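Local coordinates for protein GCN5-related N-acetyltransferase (PDB 2OZG) that binds coenzyme A and probably transfers acetyl groups to amines, possibly aminoglycosides, at residues 43-48 with 62-67; 80-85 with 106-111; 204-209 with 214-219. All blocks are in the same frame, centred on the assembly; numbering follows the deposited sequence.

Contact 1: 43-48 with 62-67; sequences KGIGLE and GLAILP
Ile-45, in the last turn of helix 37-45, faces the middle of strand 58-72 across a backbone separation of 7.9 Å between its CA and that of Ala-64, a spacing that only side chains can bridge. Ile-45 supplies the whole of the helix side of the bridge. Its CG2 branch stands opposite the backbone N, with CG1 set beside that N (chi1 -68°), and in this pose CG2 leans against the strand at two places. One is a methyl of Leu-66, CD2, which meets CG2 of Ile-45 at 3.8 Å; the two side chains cross at about a right angle. The other is the methyl of Ala-64, whose CB lies 4.2 Å from the same CG2, while CD1 of Ile-45 is almost as near at 4.3 Å.

This is helix-on-sheet packing within a GNAT fold, in which helices clothe both faces of the sheet. Ala-64 points its methyl to helix 37-45 and Leu-66 brings CD2 round to it, whereas Leu-63 and Ile-65, the residues on either side of Ala-64 in sequence, meet helix 96-110 on the other face. Phe-50 touches both Ile-45 and Ala-64, and His-185 lies against Leu-66. Beyond Ile-45 the chain leaves the helix at Gly-46, whose positive phi of 95° would press a side chain against the carbonyl oxygen of Ile-45. That same oxygen accepts a hydrogen bond from Asn-49 ND2.

Contact 2: 80-85 with 106-111; sequences AGIAAV and QEISEQ. With COA (coenzyme A), chain C.
Ala-80 puts its one methyl against the flank of Ile-108, where three carbons receive it: CD1 of Ile-108 lies 3.8 Å from Ala-80 CB, with CG1 and CG2 hardly farther. Ile-108 can present all three because CG1 stands opposite the carbonyl carbon (chi1 -65°) and the chain then runs on extended to CD1. Ile-82, two residues along the strand, reaches the same atom differently. Its CB does not point straight at the helix, but a folded second torsion (chi2 -63°) carries CD1 round to within 3.9 Å of Ile-108 CD1, methyl tip to methyl tip. Cutting Ile-108 back to an alanine is likely to leave Ala-80 CB and Ile-82 CD1 without their partner and open a gap between strand and helix.

In the helix, Ser-109 OG bonds back to the carbonyl oxygen of Gln-106 at 2.7 Å, reaching it from the same face as Glu-110 N, which gives that oxygen two donors. Towards the other end of 80-85, Ala-84 has left-handed backbone angles, consistent with the bulge common in this strand of GNAT folds, and Val-85 N comes 3.1 Å from S1P of coenzyme A. Glu-107 holds Arg-51 in a salt bridge. The contact belongs to the beta-alpha-beta unit of strand 75-87, helix 96-110 and strand 115-118: Ile-113 packs on Ala-80 and Ile-108, Ser-116 lies beside both isoleucines, and Ile-65 of strand 58-72 closes in on Ala-80.

Contact 3: 204-209 with 214-219; sequences YLIGDK and GYIIFT
Ile-206 N gives the shortest backbone bond between the strands, to Gly-214 O at 2.7 Å and nearly straight (172°), though the donor stands above the carbonyl plane. Strands 202-206 and 211-222 form a beta hairpin in the second GNAT domain, and Tyr-204 and Ile-216 make its next antiparallel hydrogen-bonded pair with two reciprocal bonds: Tyr-204 N reaches Ile-216 O, and Ile-216 N reaches Tyr-204 O, each at 2.9 Å. The return bond from Gly-214 N to Ile-206 O is weak, just where the chain turns a corner at Gly-207. Between these pairs sits the non-hydrogen-bonded pair Leu-205 and Tyr-215, their CA atoms 4.2 Å apart.

Leu-205 and Tyr-215 share one face of the hairpin, where CD2 of Leu-205 meets CB of Tyr-215 at 4.0 Å and helix 165-177 lies over both. Phe-167 of that helix meets the Tyr-215 ring edge-to-face, and Asp-233 bonds to the Tyr-215 hydroxyl. The other face carries Tyr-204, Ile-206 and Ile-216 and is backed by helix 239-250. There Ile-206 lies across side-chain-less Gly-214, and its CD1 extends to CG1 of Ile-216 at 3.8 Å. The hydroxyl of Tyr-204 is hydrogen-bonded to Gln-29 and Glu-90 of the second subunit, so this face also reaches a subunit interface. The Phe-218 ring lies almost parallel to that of Tyr-204 (planes at 12°) but not stacked on it: they meet rim to rim, with CE1 of Tyr-204 3.8 Å from CE2 of Phe-218.

Contacts 1 and 2 sit side by side, their centres about 10 Å apart. Their strands are neighbours in one sheet, and probable hydrogen bonds join them: Leu-66 N to Gly-81 O at 2.7 Å and Ala-83 N to Ala-64 O at 2.8 Å. Helix 37-45 and helix 96-110 pack on opposite faces of the sheet. Contact 2 holds Val-85 of the coenzyme A site, while the side chain of Ala-64 in contact 1 stays about 9 Å from the ligand. Contact 3 lies in the second GNAT domain, its centre about 29 Å from that of contact 1 and 34 Å from that of contact 2, though the Tyr-204 side chain is about 11 Å from a bound coenzyme A.

Contact 1: 43-48 with 62-67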
ATOM      1  N   LYS A  43     -29.419  22.499  11.837  1.00 42.86           N
ATOM      2  CA  LYS A  43     -29.956  22.771  13.174  1.00 44.61           C
ATOM      3  C   LYS A  43     -28.881  23.324  14.132  1.00 46.87           C
ATOM      4  O   LYS A  43     -29.148  24.223  14.935  1.00 50.51           O
ATOM      5  CB  LYS A  43     -30.577  21.491  13.754  1.00 44.47           C
ATOM      6  CG  LYS A  43     -31.164  21.613  15.170  1.00 47.06           C
ATOM      7  N   GLY A  44     -27.673  22.786  14.060  1.00 45.82           N
ATOM      8  CA  GLY A  44     -26.603  23.243  14.919  1.00 46.74           C
ATOM      9  C   GLY A  44     -26.220  24.688  14.632  1.00 50.21           C
ATOM     10  O   GLY A  44     -25.848  25.441  15.547  1.00 53.64           O
ATOM     11  N   ILE A  45     -26.300  25.070  13.355  1.00 47.22           N
ATOM     12  CA  ILE A  45     -25.987  26.428  12.922  1.00 43.76           C
ATOM     13  C   ILE A  45     -27.124  27.411  13.024  1.00 43.30           C
ATOM     14  O   ILE A  45     -26.913  28.587  13.302  1.00 44.89           O
ATOM     15  CB  ILE A  45     -25.520  26.411  11.476  1.00 43.94           C
ATOM     16  CG1 ILE A  45     -24.176  25.706  11.428  1.00 38.87           C
ATOM     17  CG2 ILE A  45     -25.480  27.842  10.900  1.00 43.77           C
ATOM     18  CD1 ILE A  45     -23.506  25.657  10.108  1.00 33.91           C
ATOM     19  N   GLY A  46     -28.343  26.945  12.776  1.00 45.75           N
ATOM     20  CA  GLY A  46     -29.498  27.824  12.809  1.00 43.16           C
ATOM     21  C   GLY A  46     -29.864  28.344  11.424  1.00 42.71           C
ATOM     22  O   GLY A  46     -29.055  28.908  10.701  1.00 38.96           O
ATOM     23  N   LEU A  47     -31.117  28.145  11.078  1.00 43.01           N
ATOM     24  CA  LEU A  47     -31.698  28.578   9.819  1.00 43.63           C
ATOM     25  C   LEU A  47     -31.492  30.057   9.501  1.00 41.76           C
ATOM     26  O   LEU A  47     -31.406  30.436   8.326  1.00 39.32           O
ATOM     27  CB  LEU A  47     -33.216  28.267   9.884  1.00 44.92           C
ATOM     28  CG  LEU A  47     -34.130  28.526   8.681  1.00 48.02           C
ATOM     29  CD1 LEU A  47     -35.393  27.661   8.765  1.00 54.30           C
ATOM     30  CD2 LEU A  47     -34.521  29.984   8.561  1.00 54.13           C
ATOM     31  N   GLU A  48     -31.469  30.889  10.546  1.00 39.25           N
ATOM     32  CA  GLU A  48     -31.293  32.333  10.414  1.00 37.76           C
ATOM     33  C   GLU A  48     -29.983  32.685   9.773  1.00 37.31           C
ATOM     34  O   GLU A  48     -29.883  33.746   9.161  1.00 34.15           O
ATOM     35  CB  GLU A  48     -31.375  33.056  11.778  1.00 40.25           C
ATOM     36  CG  GLU A  48     -30.564  32.416  12.934  1.00 42.21           C
ATOM     37  CD  GLU A  48     -31.229  31.149  13.504  1.00 50.64           C
ATOM     38  N   GLY A  62     -26.599  27.654  -1.799  1.00 32.81           N
ATOM     39  CA  GLY A  62     -26.553  28.490  -0.634  1.00 33.40           C
ATOM     40  C   GLY A  62     -25.329  28.328   0.216  1.00 32.68           C
ATOM     41  O   GLY A  62     -24.378  27.659  -0.142  1.00 32.74           O
ATOM     42  N   LEU A  63     -25.363  28.983   1.372  1.00 33.57           N
ATOM     43  CA  LEU A  63     -24.295  28.889   2.317  1.00 31.19           C
ATOM     44  C   LEU A  63     -24.802  29.306   3.704  1.00 28.56           C
ATOM     45  O   LEU A  63     -25.977  29.713   3.874  1.00 35.62           O
ATOM     46  CB  LEU A  63     -23.081  29.755   1.832  1.00 30.26           C
ATOM     47  CG  LEU A  63     -23.381  31.243   1.469  1.00 32.21           C
ATOM     48  CD1 LEU A  63     -23.743  32.075   2.673  1.00 32.09           C
ATOM     49  CD2 LEU A  63     -22.230  31.925   0.806  1.00 32.73           C
ATOM     50  N   ALA A  64     -23.894  29.228   4.682  1.00 28.38           N
ATOM     51  CA  ALA A  64     -24.076  29.745   6.018  1.00 33.30           C
ATOM     52  C   ALA A  64     -23.054  30.835   6.316  1.00 31.64           C
ATOM     53  O   ALA A  64     -21.858  30.755   5.942  1.00 35.34           O
ATOM     54  CB  ALA A  64     -23.925  28.628   7.069  1.00 37.41           C
ATOM     55  N   ILE A  65     -23.549  31.882   6.949  1.00 33.25           N
ATOM     56  CA  ILE A  65     -22.729  32.975   7.456  1.00 32.28           C
ATOM     57  C   ILE A  65     -22.671  32.804   8.996  1.00 33.80           C
ATOM     58  O   ILE A  65     -23.732  32.746   9.646  1.00 34.12           O
ATOM     59  CB  ILE A  65     -23.344  34.370   7.189  1.00 32.25           C
ATOM     60  CG1 ILE A  65     -23.562  34.618   5.701  1.00 30.53           C
ATOM     61  CG2 ILE A  65     -22.375  35.450   7.718  1.00 33.79           C
ATOM     62  CD1 ILE A  65     -24.216  35.965   5.461  1.00 35.06           C
ATOM     63  N   LEU A  66     -21.463  32.770   9.559  1.00 31.07           N
ATOM     64  CA  LEU A  66     -21.247  32.639  11.028  1.00 31.54           C
ATOM     65  C   LEU A  66     -20.668  33.918  11.602  1.00 31.39           C
ATOM     66  O   LEU A  66     -19.454  34.190  11.474  1.00 35.57           O
ATOM     67  CB  LEU A  66     -20.311  31.432  11.364  1.00 30.72           C
ATOM     68  CG  LEU A  66     -20.782  30.103  10.777  1.00 35.14           C
ATOM     69  CD1 LEU A  66     -19.848  28.943  11.153  1.00 31.43           C
ATOM     70  CD2 LEU A  66     -22.192  29.758  11.228  1.00 34.34           C
ATOM     71  N   PRO A  67     -21.551  34.772  12.139  1.00 30.54           N
ATOM     72  CA  PRO A  67     -21.050  35.980  12.714  1.00 34.00           C
ATOM     73  C   PRO A  67     -20.381  35.733  14.028  1.00 31.78           C
ATOM     74  O   PRO A  67     -21.019  35.287  14.983  1.00 31.10           O
ATOM     75  CB  PRO A  67     -22.305  36.883  12.862  1.00 32.36           C
ATOM     76  CG  PRO A  67     -23.423  36.149  12.219  1.00 38.42           C
ATOM     77  CD  PRO A  67     -23.004  34.716  12.123  1.00 31.56           C
TER

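Contact 2: 80-85 with 106-111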
ATOM      1  N   ALA A  80     -16.997  37.406   9.930  1.00 35.30           N
ATOM      2  CA  ALA A  80     -18.067  36.561   9.434  1.00 33.16           C
ATOM      3  C   ALA A  80     -17.471  35.331   8.721  1.00 36.21           C
ATOM      4  O   ALA A  80     -16.789  35.453   7.691  1.00 35.81           O
ATOM      5  CB  ALA A  80     -18.995  37.328   8.533  1.00 33.28           C
ATOM      6  N   GLY A  81     -17.688  34.164   9.335  1.00 34.36           N
ATOM      7  CA  GLY A  81     -17.199  32.904   8.828  1.00 34.34           C
ATOM      8  C   GLY A  81     -18.154  32.464   7.753  1.00 33.32           C
ATOM      9  O   GLY A  81     -19.365  32.659   7.885  1.00 32.30           O
ATOM     10  N   ILE A  82     -17.614  31.988   6.636  1.00 33.15           N
ATOM     11  CA  ILE A  82     -18.472  31.463   5.556  1.00 30.80           C
ATOM     12  C   ILE A  82     -18.370  29.941   5.590  1.00 32.57           C
ATOM     13  O   ILE A  82     -17.281  29.408   5.481  1.00 30.31           O
ATOM     14  CB  ILE A  82     -18.107  32.028   4.182  1.00 32.49           C
ATOM     15  CG1 ILE A  82     -18.130  33.558   4.180  1.00 32.77           C
ATOM     16  CG2 ILE A  82     -19.040  31.482   3.066  1.00 37.18           C
ATOM     17  CD1 ILE A  82     -19.431  34.108   4.453  1.00 35.84           C
ATOM     18  N   ALA A  83     -19.503  29.246   5.716  1.00 32.38           N
ATOM     19  CA  ALA A  83     -19.499  27.829   5.726  1.00 33.47           C
ATOM     20  C   ALA A  83     -20.493  27.221   4.690  1.00 36.89           C
ATOM     21  O   ALA A  83     -21.450  27.864   4.206  1.00 32.83           O
ATOM     22  CB  ALA A  83     -19.826  27.336   7.143  1.00 36.57           C
ATOM     23  N   ALA A  84     -20.277  25.942   4.423  1.00 36.35           N
ATOM     24  CA  ALA A  84     -21.157  25.128   3.565  1.00 36.47           C
ATOM     25  C   ALA A  84     -21.610  25.786   2.250  1.00 35.44           C
ATOM     26  O   ALA A  84     -22.805  25.864   1.972  1.00 35.37           O
ATOM     27  CB  ALA A  84     -22.353  24.667   4.371  1.00 35.26           C
ATOM     28  N   VAL A  85     -20.658  26.261   1.456  1.00 32.43           N
ATOM     29  CA  VAL A  85     -20.994  26.852   0.185  1.00 34.30           C
ATOM     30  C   VAL A  85     -21.250  25.718  -0.788  1.00 37.45           C
ATOM     31  O   VAL A  85     -20.372  24.903  -1.038  1.00 35.51           O
ATOM     32  CB  VAL A  85     -19.832  27.705  -0.374  1.00 30.70           C
ATOM     33  CG1 VAL A  85     -20.193  28.251  -1.735  1.00 36.85           C
ATOM     34  CG2 VAL A  85     -19.501  28.822   0.578  1.00 35.08           C
ATOM     35  N   GLN A 106     -21.501  41.679   0.301  1.00 34.26           N
ATOM     36  CA  GLN A 106     -22.247  42.914   0.400  1.00 35.44           C
ATOM     37  C   GLN A 106     -23.060  42.914   1.677  1.00 37.19           C
ATOM     38  O   GLN A 106     -23.136  43.935   2.357  1.00 34.10           O
ATOM     39  CB  GLN A 106     -23.147  43.108  -0.815  1.00 35.67           C
ATOM     40  CG  GLN A 106     -24.198  44.246  -0.691  1.00 43.25           C
ATOM     41  CD  GLN A 106     -23.598  45.681  -0.550  1.00 64.19           C
ATOM     42  OE1 GLN A 106     -22.372  45.903  -0.632  1.00 68.52           O
ATOM     43  NE2 GLN A 106     -24.485  46.656  -0.358  1.00 60.99           N
ATOM     44  N   GLU A 107     -23.666  41.779   2.027  1.00 34.92           N
ATOM     45  CA  GLU A 107     -24.425  41.743   3.282  1.00 38.91           C
ATOM     46  C   GLU A 107     -23.502  41.933   4.491  1.00 36.46           C
ATOM     47  O   GLU A 107     -23.795  42.672   5.408  1.00 34.64           O
ATOM     48  CB  GLU A 107     -25.191  40.429   3.415  1.00 38.23           C
ATOM     49  CG  GLU A 107     -25.908  40.328   4.720  1.00 41.07           C
ATOM     50  CD  GLU A 107     -26.740  39.072   4.860  1.00 46.69           C
ATOM     51  OE1 GLU A 107     -26.929  38.308   3.866  1.00 42.43           O
ATOM     52  OE2 GLU A 107     -27.202  38.854   5.995  1.00 46.56           O
ATOM     53  N   ILE A 108     -22.365  41.255   4.498  1.00 33.81           N
ATOM     54  CA  ILE A 108     -21.433  41.365   5.624  1.00 32.97           C
ATOM     55  C   ILE A 108     -20.993  42.836   5.791  1.00 35.43           C
ATOM     56  O   ILE A 108     -20.968  43.393   6.918  1.00 34.23           O
ATOM     57  CB  ILE A 108     -20.249  40.412   5.398  1.00 33.78           C
ATOM     58  CG1 ILE A 108     -20.763  38.957   5.420  1.00 35.32           C
ATOM     59  CG2 ILE A 108     -19.165  40.609   6.447  1.00 34.09           C
ATOM     60  CD1 ILE A 108     -19.776  37.951   4.842  1.00 30.12           C
ATOM     61  N   SER A 109     -20.736  43.483   4.662  1.00 33.41           N
ATOM     62  CA  SER A 109     -20.326  44.842   4.664  1.00 36.62           C
ATOM     63  C   SER A 109     -21.426  45.725   5.286  1.00 36.32           C
ATOM     64  O   SER A 109     -21.126  46.610   6.074  1.00 31.24           O
ATOM     65  CB  SER A 109     -19.953  45.322   3.256  1.00 36.80           C
ATOM     66  OG  SER A 109     -21.110  45.742   2.559  1.00 42.90           O
ATOM     67  N   GLU A 110     -22.686  45.475   4.931  1.00 38.75           N
ATOM     68  CA  GLU A 110     -23.804  46.251   5.457  1.00 39.55           C
ATOM     69  C   GLU A 110     -24.002  46.047   6.935  1.00 38.73           C
ATOM     70  O   GLU A 110     -24.728  46.810   7.562  1.00 41.42           O
ATOM     71  CB  GLU A 110     -25.107  45.886   4.739  1.00 40.35           C
ATOM     72  CG  GLU A 110     -25.135  46.330   3.271  1.00 40.87           C
ATOM     73  CD  GLU A 110     -26.276  45.693   2.485  1.00 49.54           C
ATOM     74  OE1 GLU A 110     -26.848  44.664   2.965  1.00 62.24           O
ATOM     75  OE2 GLU A 110     -26.568  46.202   1.371  1.00 56.41           O
ATOM     76  N   GLN A 111     -23.387  45.007   7.490  1.00 38.31           N
ATOM     77  CA  GLN A 111     -23.494  44.723   8.913  1.00 38.03           C
ATOM     78  C   GLN A 111     -22.298  45.263   9.672  1.00 39.08           C
ATOM     79  O   GLN A 111     -22.206  45.078  10.883  1.00 39.97           O
ATOM     80  CB  GLN A 111     -23.644  43.215   9.148  1.00 40.52           C
ATOM     81  CG  GLN A 111     -24.913  42.599   8.634  1.00 35.78           C
ATOM     82  CD  GLN A 111     -26.190  43.279   9.149  1.00 50.37           C
ATOM     83  OE1 GLN A 111     -27.079  43.616   8.361  1.00 57.75           O
ATOM     84  NE2 GLN A 111     -26.253  43.537  10.452  1.00 49.93           N
TER
HETATM   85  N1A COA C 500     -12.342  24.381  -9.128  1.00 72.97           N
HETATM   86  C2A COA C 500     -11.760  25.549  -9.461  1.00 79.48           C
HETATM   87  N3A COA C 500     -12.480  26.654  -9.741  1.00 74.96           N
HETATM   88  C4A COA C 500     -13.834  26.594  -9.699  1.00 77.54           C
HETATM   89  C5A COA C 500     -14.480  25.405  -9.372  1.00 75.06           C
HETATM   90  C6A COA C 500     -13.688  24.276  -9.082  1.00 74.14           C
HETATM   91  N6A COA C 500     -14.203  23.073  -8.747  1.00 70.32           N
HETATM   92  N7A COA C 500     -15.807  25.672  -9.428  1.00 74.41           N
HETATM   93  C8A COA C 500     -15.971  26.973  -9.778  1.00 72.82           C
HETATM   94  N9A COA C 500     -14.756  27.525  -9.936  1.00 74.61           N
HETATM   95  C1B COA C 500     -14.388  28.922 -10.314  1.00 73.86           C
HETATM   96  C2B COA C 500     -14.530  29.161 -11.815  1.00 71.79           C
HETATM   97  O2B COA C 500     -13.350  28.768 -12.555  1.00 66.78           O
HETATM   98  C3B COA C 500     -14.868  30.646 -11.881  1.00 69.93           C
HETATM   99  O3B COA C 500     -13.727  31.464 -12.177  1.00 76.99           O
HETATM  100  P3B COA C 500     -13.475  32.007 -13.694  1.00 85.01           P
HETATM  101  O7A COA C 500     -14.463  33.152 -13.837  1.00 67.30           O
HETATM  102  O8A COA C 500     -11.991  32.360 -13.694  1.00 84.60           O
HETATM  103  O9A COA C 500     -13.830  30.850 -14.620  1.00 82.85           O
HETATM  104  C4B COA C 500     -15.460  31.007 -10.522  1.00 68.87           C
HETATM  105  O4B COA C 500     -15.206  29.899  -9.649  1.00 64.66           O
HETATM  106  C5B COA C 500     -16.961  31.292 -10.599  1.00 61.09           C
HETATM  107  O5B COA C 500     -17.642  30.085 -10.975  1.00 62.93           O
HETATM  108  P1A COA C 500     -19.202  29.776 -10.616  1.00 65.38           P
HETATM  109  O1A COA C 500     -19.781  30.932  -9.835  1.00 45.04           O
HETATM  110  O2A COA C 500     -19.890  29.347 -11.912  1.00 66.33           O
HETATM  111  O3A COA C 500     -19.055  28.442  -9.681  1.00 62.15           O
HETATM  112  P2A COA C 500     -20.160  27.232  -9.599  1.00 59.06           P
HETATM  113  O4A COA C 500     -21.533  27.909  -9.569  1.00 50.41           O
HETATM  114  O5A COA C 500     -19.864  26.256 -10.735  1.00 49.76           O
HETATM  115  O6A COA C 500     -19.799  26.543  -8.128  1.00 59.59           O
HETATM  116  CBP COA C 500     -19.149  24.693  -6.463  1.00 58.91           C
HETATM  117  CCP COA C 500     -19.755  25.116  -7.819  1.00 67.70           C
HETATM  118  CDP COA C 500     -19.474  25.825  -5.490  1.00 58.05           C
HETATM  119  CEP COA C 500     -17.636  24.746  -6.653  1.00 60.18           C
HETATM  120  CAP COA C 500     -19.777  23.294  -6.019  1.00 63.72           C
HETATM  121  OAP COA C 500     -20.820  23.431  -4.995  1.00 30.26           O
HETATM  122  C9P COA C 500     -18.925  22.067  -5.588  1.00 70.14           C
HETATM  123  O9P COA C 500     -18.353  21.241  -6.483  1.00 81.40           O
HETATM  124  N8P COA C 500     -18.771  21.656  -4.313  1.00 83.12           N
HETATM  125  C7P COA C 500     -19.163  22.141  -2.989  1.00 80.09           C
HETATM  126  C6P COA C 500     -17.806  22.267  -2.314  1.00 81.06           C
HETATM  127  C5P COA C 500     -17.345  23.717  -2.294  1.00 92.48           C
HETATM  128  O5P COA C 500     -17.379  24.409  -3.310  1.00 95.29           O
HETATM  129  N4P COA C 500     -16.874  24.193  -1.131  1.00 91.87           N
HETATM  130  C3P COA C 500     -16.357  25.536  -0.890  1.00 86.29           C
HETATM  131  C2P COA C 500     -16.087  25.601   0.597  1.00 86.89           C
HETATM  132  S1P COA C 500     -17.662  25.605   1.549  1.00 84.39           S

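Contact 3: 204-209 with 214-219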
ATOM      1  N   TYR A 204     -11.300  16.430  29.288  1.00 31.00           N
ATOM      2  CA  TYR A 204     -10.594  16.483  30.552  1.00 31.12           C
ATOM      3  C   TYR A 204     -10.122  17.904  30.744  1.00 32.69           C
ATOM      4  O   TYR A 204      -9.745  18.552  29.774  1.00 31.47           O
ATOM      5  CB  TYR A 204      -9.334  15.582  30.454  1.00 30.31           C
ATOM      6  CG  TYR A 204      -9.642  14.107  30.550  1.00 26.55           C
ATOM      7  CD1 TYR A 204     -10.170  13.411  29.468  1.00 30.11           C
ATOM      8  CD2 TYR A 204      -9.364  13.394  31.711  1.00 33.86           C
ATOM      9  CE1 TYR A 204     -10.443  12.101  29.556  1.00 28.01           C
ATOM     10  CE2 TYR A 204      -9.658  12.043  31.818  1.00 28.83           C
ATOM     11  CZ  TYR A 204     -10.215  11.416  30.755  1.00 34.87           C
ATOM     12  OH  TYR A 204     -10.453  10.072  30.852  1.00 35.50           O
ATOM     13  N   LEU A 205     -10.093  18.338  31.982  1.00 33.32           N
ATOM     14  CA  LEU A 205      -9.464  19.587  32.395  1.00 33.80           C
ATOM     15  C   LEU A 205      -8.090  19.186  32.897  1.00 33.37           C
ATOM     16  O   LEU A 205      -7.926  18.107  33.497  1.00 31.07           O
ATOM     17  CB  LEU A 205     -10.178  20.270  33.549  1.00 34.77           C
ATOM     18  CG  LEU A 205     -11.601  20.776  33.282  1.00 43.73           C
ATOM     19  CD1 LEU A 205     -12.227  21.421  34.560  1.00 44.04           C
ATOM     20  CD2 LEU A 205     -11.717  21.722  32.048  1.00 40.40           C
ATOM     21  N   ILE A 206      -7.111  20.054  32.628  1.00 31.97           N
ATOM     22  CA  ILE A 206      -5.751  19.906  33.110  1.00 31.27           C
ATOM     23  C   ILE A 206      -5.562  20.945  34.190  1.00 30.82           C
ATOM     24  O   ILE A 206      -5.746  22.131  33.950  1.00 35.97           O
ATOM     25  CB  ILE A 206      -4.707  20.209  32.004  1.00 29.67           C
ATOM     26  CG1 ILE A 206      -4.905  19.269  30.833  1.00 31.70           C
ATOM     27  CG2 ILE A 206      -3.293  20.014  32.548  1.00 35.16           C
ATOM     28  CD1 ILE A 206      -4.170  19.632  29.581  1.00 36.71           C
ATOM     29  N   GLY A 207      -5.207  20.496  35.381  1.00 32.41           N
ATOM     30  CA  GLY A 207      -4.906  21.377  36.486  1.00 34.62           C
ATOM     31  C   GLY A 207      -5.350  20.854  37.809  1.00 38.23           C
ATOM     32  O   GLY A 207      -6.087  19.839  37.881  1.00 37.74           O
ATOM     33  N   ASP A 208      -4.847  21.491  38.876  1.00 41.52           N
ATOM     34  CA  ASP A 208      -5.314  21.151  40.214  1.00 43.10           C
ATOM     35  C   ASP A 208      -6.766  21.609  40.245  1.00 45.13           C
ATOM     36  O   ASP A 208      -7.204  22.391  39.376  1.00 40.45           O
ATOM     37  CB  ASP A 208      -4.508  21.817  41.342  1.00 44.36           C
ATOM     38  CG  ASP A 208      -3.078  21.327  41.417  1.00 46.95           C
ATOM     39  OD1 ASP A 208      -2.843  20.105  41.326  1.00 49.35           O
ATOM     40  OD2 ASP A 208      -2.177  22.179  41.581  1.00 59.75           O
ATOM     41  N   LYS A 209      -7.496  21.077  41.231  1.00 47.97           N
ATOM     42  CA  LYS A 209      -8.920  21.358  41.424  1.00 50.77           C
ATOM     43  C   LYS A 209      -9.141  22.851  41.517  1.00 49.96           C
ATOM     44  O   LYS A 209      -8.439  23.531  42.274  1.00 51.31           O
ATOM     45  CB  LYS A 209      -9.454  20.685  42.715  1.00 48.78           C
ATOM     46  N   GLY A 214      -5.696  24.131  31.498  1.00 34.31           N
ATOM     47  CA  GLY A 214      -5.836  23.689  30.147  1.00 36.36           C
ATOM     48  C   GLY A 214      -6.848  22.586  30.071  1.00 34.94           C
ATOM     49  O   GLY A 214      -7.449  22.220  31.083  1.00 31.06           O
ATOM     50  N   TYR A 215      -7.022  22.044  28.862  1.00 33.44           N
ATOM     51  CA  TYR A 215      -7.978  20.979  28.678  1.00 33.07           C
ATOM     52  C   TYR A 215      -7.673  20.180  27.405  1.00 33.35           C
ATOM     53  O   TYR A 215      -6.810  20.586  26.570  1.00 30.14           O
ATOM     54  CB  TYR A 215      -9.420  21.554  28.718  1.00 31.93           C
ATOM     55  CG  TYR A 215      -9.834  22.420  27.524  1.00 26.52           C
ATOM     56  CD1 TYR A 215     -10.094  21.852  26.298  1.00 28.70           C
ATOM     57  CD2 TYR A 215     -10.059  23.789  27.657  1.00 31.15           C
ATOM     58  CE1 TYR A 215     -10.473  22.646  25.176  1.00 34.15           C
ATOM     59  CE2 TYR A 215     -10.483  24.556  26.581  1.00 28.67           C
ATOM     60  CZ  TYR A 215     -10.687  23.991  25.344  1.00 34.21           C
ATOM     61  OH  TYR A 215     -11.146  24.802  24.310  1.00 33.71           O
ATOM     62  N   ILE A 216      -8.280  18.997  27.312  1.00 31.81           N
ATOM     63  CA  ILE A 216      -8.166  18.162  26.101  1.00 33.03           C
ATOM     64  C   ILE A 216      -9.525  17.550  25.816  1.00 31.17           C
ATOM     65  O   ILE A 216     -10.187  17.012  26.728  1.00 30.30           O
ATOM     66  CB  ILE A 216      -7.143  17.002  26.251  1.00 30.94           C
ATOM     67  CG1 ILE A 216      -5.867  17.471  26.930  1.00 48.10           C
ATOM     68  CG2 ILE A 216      -6.866  16.365  24.910  1.00 32.92           C
ATOM     69  CD1 ILE A 216      -4.813  16.364  27.174  1.00 44.57           C
ATOM     70  N   ILE A 217      -9.922  17.625  24.541  1.00 31.32           N
ATOM     71  CA  ILE A 217     -11.157  17.044  24.033  1.00 29.78           C
ATOM     72  C   ILE A 217     -10.783  16.108  22.886  1.00 32.23           C
ATOM     73  O   ILE A 217     -10.109  16.540  21.946  1.00 33.23           O
ATOM     74  CB  ILE A 217     -12.122  18.083  23.489  1.00 28.41           C
ATOM     75  CG1 ILE A 217     -12.444  19.111  24.555  1.00 32.18           C
ATOM     76  CG2 ILE A 217     -13.407  17.354  23.017  1.00 37.71           C
ATOM     77  CD1 ILE A 217     -13.204  20.314  24.043  1.00 33.44           C
ATOM     78  N   PHE A 218     -11.246  14.852  22.967  1.00 32.53           N
ATOM     79  CA  PHE A 218     -10.845  13.859  22.019  1.00 33.86           C
ATOM     80  C   PHE A 218     -11.811  12.729  21.822  1.00 30.18           C
ATOM     81  O   PHE A 218     -12.776  12.533  22.589  1.00 30.23           O
ATOM     82  CB  PHE A 218      -9.438  13.390  22.397  1.00 32.11           C
ATOM     83  CG  PHE A 218      -9.377  12.517  23.660  1.00 36.64           C
ATOM     84  CD1 PHE A 218      -9.584  11.145  23.568  1.00 37.40           C
ATOM     85  CD2 PHE A 218      -9.121  13.063  24.911  1.00 23.63           C
ATOM     86  CE1 PHE A 218      -9.580  10.330  24.693  1.00 34.93           C
ATOM     87  CE2 PHE A 218      -9.053  12.229  26.040  1.00 26.65           C
ATOM     88  CZ  PHE A 218      -9.278  10.858  25.903  1.00 24.50           C
ATOM     89  N   THR A 219     -11.578  11.999  20.746  1.00 31.12           N
ATOM     90  CA  THR A 219     -12.305  10.774  20.438  1.00 32.59           C
ATOM     91  C   THR A 219     -11.253   9.681  20.188  1.00 29.00           C
ATOM     92  O   THR A 219     -10.056   9.972  20.026  1.00 28.72           O
ATOM     93  CB  THR A 219     -13.208  10.878  19.166  1.00 35.30           C
ATOM     94  OG1 THR A 219     -12.414  11.261  18.045  1.00 32.14           O
ATOM     95  CG2 THR A 219     -14.342  11.871  19.351  1.00 38.68           C
TER